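Local coordinates for macrolide export ATP-binding/permease protein macB (Actinobacillus actinomycetemcomitans, PDB 3FTJ) that probably forms the inner-membrane ABC-transporter component of the tripartite MacAB-TdeA efflux system that confers macrolide resistance, represented here by its periplasmic region, at residues K67-A72 and K115-N120; Q80-E85 and G139-Q144. All coordinates share one frame; numbering follows the deposited sequence.

Contact 1: residues K67-A72 and K115-N120; sequences KSFTSA and KAIFAN
Ala116 and Ile117, near the end of helix 111-118, receive the ring of Phe69 from strand 67-77 in a helix-on-strand packing within the MacB-like periplasmic core domain. Taking the helix in order, Ala116 contributes mainly its backbone: its carbonyl O lies 3.7 Å from Phe69 CE1, oblique to the ring, and no hydrogen bond joins the two segments. Ile117 makes the main apolar contact. Its CG1 sits over one face of the Phe69 ring, 4.2 Å from the centroid and 19° off the ring normal, which is a CH-pi contact displaced toward the CE2-CZ rim. The far end of the ring also reaches the helix backbone, with Phe69 CZ 3.8 Å from Ile117 CA. Phe69 chi1 of -59° sets CG anti to its carbonyl carbon, carrying the ring across to the helix. Ile117 is buried, and strand 49-64 adds Leu62 and Val64 around it, while Leu154 touches both Phe69 and Ala116. Beyond the ring, the Lys67 chain skirts the helix loosely, its CD 4.4 Å from Ile117 O. Phe118, whose CB points away from strand 67-77, touches Val64 and Pro123. At Ala119 the chain leaves helical geometry with a positive phi of 47°, and its N closes the last turn on Lys115 O at 2.9 Å.

Contact 2: residues Q80-E85 and G139-Q144; sequences QYFDVE and GVVSDQ
Phe82 and Val141 form the apolar half of this helix-to-strand contact, and Glu85 and Gln144 the polar half; together they bring the short helix 81-85 against the end of strand 133-141 and the residues that follow it, inside the MacB-like periplasmic core domain. In the apolar half a single methyl does the touching: Val141 CG1 lies 3.8 Å from Phe82 CD1 and 4.2 Å from Phe82 CE1. It comes obliquely to the ring, and the two side chains cross at about a right angle. Phe82 CG is turned beside its own backbone N, an orientation that brings the far part of the ring closer to the strand than the start of the side chain.

The polar half is one hydrogen bond between side chains. Gln144 NE2 donates to Glu85 OE2 at 3.0 Å, with an N-H...O angle of 147°. The acceptor lies close to the amide plane of Gln144, but the donor stands above the carboxylate plane, 51° out of it, and the two flat groups are turned 71° apart. Each chain is bent at chi2, and the two cross at about a right angle where NE2 meets OE2. Tyr81 OH is 3.6 Å from the same NE2, near but not bonded. On the same segment, Glu85 CG rests over one face of the Tyr81 ring, 3.5 Å above its plane and offset toward the rim.

Val108 of strand 106-110, which runs parallel to strand 133-141, touches both Phe82 and Val141. Leu95 adds to the packing of Phe82, and Leu87 touches Val141 and Gln144; Tyr81 leans on Thr53 and Asn55 of strand 49-64 and meets the ring of Tyr157 from strand 155-159.

In the fold
Both contacts pack a helix against a strand of the same mixed sheet, and strand 67-77 of contact 1 is followed in the chain by helix 81-85 of contact 2. Their centres lie about 19 Å apart, with nearest atoms about 7 Å apart, and the segments alternate along the chain. Contact 1 lies toward the periphery, its centre about 21 Å from that of the chain, and is only partly buried; its chemistry is mainly apolar, a ring against a helix, with no hydrogen bond across. Contact 2, its centre about 10 Å from that of the chain, is largely buried at its aromatic and valine side, yet its more exposed margin carries a carboxylate-to-amide hydrogen bond. Strand 49-64 contributes side chains around both.

Contact 1: residues K67-A72 and K115-N120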
loop_
_atom_site.group_PDB
_atom_site.type_symbol
_atom_site.label_atom_id
_atom_site.label_comp_id
_atom_site.label_asym_id
_atom_site.label_seq_id
_atom_site.Cartn_x
_atom_site.Cartn_y
_atom_site.Cartn_z
ATOM N N LYS A 67 23.984 5.323 -12.553
ATOM C CA LYS A 67 22.843 4.953 -13.389
ATOM C C LYS A 67 21.617 5.783 -13.026
ATOM O O LYS A 67 21.437 6.161 -11.872
ATOM C CB LYS A 67 22.529 3.459 -13.235
ATOM C CG LYS A 67 23.668 2.508 -13.628
ATOM C CD LYS A 67 23.483 1.128 -12.982
ATOM C CE LYS A 67 24.521 0.100 -13.462
ATOM N NZ LYS A 67 25.927 0.471 -13.088
ATOM N N SER A 68 20.778 6.061 -14.018
ATOM C CA SER A 68 19.555 6.826 -13.817
ATOM C C SER A 68 18.409 6.065 -14.457
ATOM O O SER A 68 18.505 5.666 -15.620
ATOM C CB SER A 68 19.689 8.222 -14.444
ATOM O OG SER A 68 18.448 8.924 -14.456
ATOM N N PHE A 69 17.338 5.861 -13.691
ATOM C CA PHE A 69 16.167 5.112 -14.127
ATOM C C PHE A 69 14.929 6.002 -14.081
ATOM O O PHE A 69 14.765 6.772 -13.140
ATOM C CB PHE A 69 15.918 3.924 -13.183
ATOM C CG PHE A 69 17.064 2.958 -13.086
ATOM C CD1 PHE A 69 17.101 1.828 -13.887
ATOM C CD2 PHE A 69 18.095 3.170 -12.185
ATOM C CE1 PHE A 69 18.152 0.930 -13.795
ATOM C CE2 PHE A 69 19.146 2.276 -12.089
ATOM C CZ PHE A 69 19.174 1.156 -12.895
ATOM N N THR A 70 14.051 5.885 -15.074
ATOM C CA THR A 70 12.755 6.564 -15.011
ATOM C C THR A 70 11.622 5.652 -14.592
ATOM O O THR A 70 11.740 4.429 -14.623
ATOM C CB THR A 70 12.316 7.169 -16.346
ATOM O OG1 THR A 70 12.678 6.290 -17.418
ATOM C CG2 THR A 70 12.950 8.497 -16.539
ATOM N N SER A 71 10.508 6.278 -14.230
ATOM C CA SER A 71 9.324 5.575 -13.757
ATOM C C SER A 71 9.669 4.509 -12.723
ATOM O O SER A 71 9.270 3.349 -12.838
ATOM C CB SER A 71 8.519 4.992 -14.923
ATOM O OG SER A 71 9.363 4.353 -15.863
ATOM N N ALA A 72 10.438 4.917 -11.721
ATOM C CA ALA A 72 10.574 4.136 -10.508
ATOM C C ALA A 72 9.434 4.578 -9.606
ATOM O O ALA A 72 9.226 5.775 -9.410
ATOM C CB ALA A 72 11.906 4.410 -9.843
ATOM N N LYS A 115 17.133 -6.635 -9.140
ATOM C CA LYS A 115 17.776 -7.121 -10.353
ATOM C C LYS A 115 18.076 -6.002 -11.350
ATOM O O LYS A 115 19.158 -5.959 -11.926
ATOM C CB LYS A 115 16.921 -8.196 -11.028
ATOM C CG LYS A 115 17.474 -8.634 -12.378
ATOM C CD LYS A 115 16.523 -9.550 -13.126
ATOM C CE LYS A 115 17.133 -10.014 -14.444
ATOM N NZ LYS A 115 16.140 -10.747 -15.279
ATOM N N ALA A 116 17.122 -5.101 -11.552
ATOM C CA ALA A 116 17.273 -4.039 -12.545
ATOM C C ALA A 116 18.342 -3.025 -12.159
ATOM O O ALA A 116 19.099 -2.542 -13.003
ATOM C CB ALA A 116 15.939 -3.335 -12.775
ATOM N N ILE A 117 18.407 -2.715 -10.872
ATOM C CA ILE A 117 19.267 -1.652 -10.376
ATOM C C ILE A 117 20.613 -2.168 -9.891
ATOM O O ILE A 117 21.613 -1.457 -9.943
ATOM C CB ILE A 117 18.603 -0.962 -9.185
ATOM C CG1 ILE A 117 17.288 -0.315 -9.603
ATOM C CG2 ILE A 117 19.540 0.055 -8.565
ATOM C CD1 ILE A 117 16.383 -0.073 -8.423
ATOM N N PHE A 118 20.633 -3.400 -9.398
ATOM C CA PHE A 118 21.830 -3.926 -8.750
ATOM C C PHE A 118 22.370 -5.202 -9.393
ATOM O O PHE A 118 23.490 -5.613 -9.110
ATOM C CB PHE A 118 21.577 -4.141 -7.256
ATOM C CG PHE A 118 21.536 -2.862 -6.463
ATOM C CD1 PHE A 118 20.360 -2.426 -5.876
ATOM C CD2 PHE A 118 22.678 -2.086 -6.320
ATOM C CE1 PHE A 118 20.325 -1.245 -5.151
ATOM C CE2 PHE A 118 22.649 -0.899 -5.597
ATOM C CZ PHE A 118 21.471 -0.479 -5.014
ATOM N N ALA A 119 21.575 -5.815 -10.265
ATOM C CA ALA A 119 21.967 -7.066 -10.901
ATOM C C ALA A 119 22.507 -8.041 -9.858
ATOM O O ALA A 119 21.764 -8.488 -8.983
ATOM C CB ALA A 119 23.000 -6.806 -11.989
ATOM N N ASN A 120 23.801 -8.350 -9.936
ATOM C CA ASN A 120 24.410 -9.327 -9.033
ATOM C C ASN A 120 25.148 -8.690 -7.858
ATOM O O ASN A 120 25.747 -9.387 -7.034
ATOM C CB ASN A 120 25.331 -10.279 -9.806
ATOM C CG ASN A 120 24.557 -11.250 -10.692
ATOM O OD1 ASN A 120 23.871 -12.148 -10.196
ATOM N ND2 ASN A 120 24.663 -11.069 -12.010
#

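Contact 2: residues Q80-E85 and G139-Q144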
loop_
_atom_site.group_PDB
_atom_site.type_symbol
_atom_site.label_atom_id
_atom_site.label_comp_id
_atom_site.label_asym_id
_atom_site.label_seq_id
_atom_site.Cartn_x
_atom_site.Cartn_y
_atom_site.Cartn_z
ATOM N N GLN A 80 2.873 -3.037 8.176
ATOM C CA GLN A 80 2.210 -4.307 7.851
ATOM C C GLN A 80 2.019 -4.543 6.357
ATOM O O GLN A 80 1.428 -5.551 5.954
ATOM C CB GLN A 80 0.845 -4.418 8.555
ATOM C CG GLN A 80 0.900 -4.390 10.081
ATOM C CD GLN A 80 1.958 -5.332 10.640
ATOM O OE1 GLN A 80 2.038 -6.499 10.257
ATOM N NE2 GLN A 80 2.782 -4.819 11.549
ATOM N N TYR A 81 2.511 -3.625 5.531
ATOM C CA TYR A 81 2.276 -3.725 4.094
ATOM C C TYR A 81 2.750 -5.054 3.503
ATOM O O TYR A 81 2.029 -5.692 2.740
ATOM C CB TYR A 81 2.918 -2.558 3.335
ATOM C CG TYR A 81 2.702 -2.636 1.839
ATOM C CD1 TYR A 81 3.628 -3.253 1.023
ATOM C CD2 TYR A 81 1.555 -2.109 1.251
ATOM C CE1 TYR A 81 3.434 -3.340 -0.344
ATOM C CE2 TYR A 81 1.354 -2.187 -0.116
ATOM C CZ TYR A 81 2.298 -2.807 -0.909
ATOM O OH TYR A 81 2.117 -2.903 -2.271
ATOM N N PHE A 82 3.960 -5.472 3.852
ATOM C CA PHE A 82 4.544 -6.653 3.222
ATOM C C PHE A 82 3.792 -7.927 3.578
ATOM O O PHE A 82 3.590 -8.798 2.729
ATOM C CB PHE A 82 6.024 -6.767 3.581
ATOM C CG PHE A 82 6.800 -5.521 3.285
ATOM C CD1 PHE A 82 7.190 -5.228 1.992
ATOM C CD2 PHE A 82 7.109 -4.630 4.296
ATOM C CE1 PHE A 82 7.904 -4.074 1.711
ATOM C CE2 PHE A 82 7.817 -3.478 4.020
ATOM C CZ PHE A 82 8.210 -3.199 2.722
ATOM N N ASP A 83 3.366 -8.023 4.831
ATOM C CA ASP A 83 2.612 -9.179 5.289
ATOM C C ASP A 83 1.258 -9.297 4.587
ATOM O O ASP A 83 0.901 -10.357 4.076
ATOM C CB ASP A 83 2.416 -9.115 6.807
ATOM C CG ASP A 83 1.620 -10.300 7.342
ATOM O OD1 ASP A 83 1.842 -11.436 6.857
ATOM O OD2 ASP A 83 0.775 -10.088 8.242
ATOM N N VAL A 84 0.511 -8.201 4.556
ATOM C CA VAL A 84 -0.841 -8.218 4.012
ATOM C C VAL A 84 -0.852 -8.388 2.495
ATOM O O VAL A 84 -1.815 -8.895 1.922
ATOM C CB VAL A 84 -1.613 -6.945 4.406
ATOM C CG1 VAL A 84 -2.981 -6.926 3.754
ATOM C CG2 VAL A 84 -1.740 -6.863 5.916
ATOM N N GLU A 85 0.229 -7.978 1.842
ATOM C CA GLU A 85 0.305 -8.104 0.389
ATOM C C GLU A 85 0.969 -9.413 -0.023
ATOM O O GLU A 85 1.045 -9.736 -1.210
ATOM C CB GLU A 85 1.056 -6.917 -0.213
ATOM C CG GLU A 85 0.311 -5.601 -0.100
ATOM C CD GLU A 85 -0.802 -5.481 -1.118
ATOM O OE1 GLU A 85 -1.696 -4.639 -0.910
ATOM O OE2 GLU A 85 -0.785 -6.229 -2.124
ATOM N N GLY A 139 16.549 -3.838 2.596
ATOM C CA GLY A 139 16.055 -5.173 2.333
ATOM C C GLY A 139 15.458 -5.355 0.953
ATOM O O GLY A 139 15.400 -4.412 0.152
ATOM N N VAL A 140 15.007 -6.582 0.691
ATOM C CA VAL A 140 14.445 -6.979 -0.593
ATOM C C VAL A 140 13.309 -7.963 -0.353
ATOM O O VAL A 140 13.444 -8.879 0.457
ATOM C CB VAL A 140 15.503 -7.688 -1.467
ATOM C CG1 VAL A 140 14.918 -8.074 -2.820
ATOM C CG2 VAL A 140 16.715 -6.805 -1.651
ATOM N N VAL A 141 12.192 -7.774 -1.050
ATOM C CA VAL A 141 11.060 -8.691 -0.947
ATOM C C VAL A 141 10.724 -9.285 -2.311
ATOM O O VAL A 141 11.153 -8.769 -3.345
ATOM C CB VAL A 141 9.797 -7.991 -0.405
ATOM C CG1 VAL A 141 9.970 -7.621 1.062
ATOM C CG2 VAL A 141 9.463 -6.760 -1.242
ATOM N N SER A 142 9.971 -10.379 -2.317
ATOM C CA SER A 142 9.464 -10.926 -3.568
ATOM C C SER A 142 8.472 -9.921 -4.152
ATOM O O SER A 142 7.939 -9.081 -3.426
ATOM C CB SER A 142 8.779 -12.263 -3.325
ATOM O OG SER A 142 7.658 -12.097 -2.478
ATOM N N ASP A 143 8.222 -9.986 -5.453
ATOM C CA ASP A 143 7.357 -8.983 -6.070
ATOM C C ASP A 143 5.892 -9.388 -6.208
ATOM O O ASP A 143 5.516 -10.525 -5.927
ATOM C CB ASP A 143 7.915 -8.517 -7.418
ATOM C CG ASP A 143 8.689 -9.590 -8.132
ATOM O OD1 ASP A 143 8.259 -10.760 -8.084
ATOM O OD2 ASP A 143 9.726 -9.258 -8.742
ATOM N N GLN A 144 5.073 -8.433 -6.641
ATOM C CA GLN A 144 3.641 -8.640 -6.791
ATOM C C GLN A 144 3.327 -9.645 -7.891
ATOM O O GLN A 144 3.452 -9.336 -9.076
ATOM C CB GLN A 144 2.943 -7.311 -7.083
ATOM C CG GLN A 144 2.960 -6.324 -5.924
ATOM C CD GLN A 144 2.252 -6.860 -4.691
ATOM O OE1 GLN A 144 2.419 -8.022 -4.320
ATOM N NE2 GLN A 144 1.463 -6.011 -4.044
#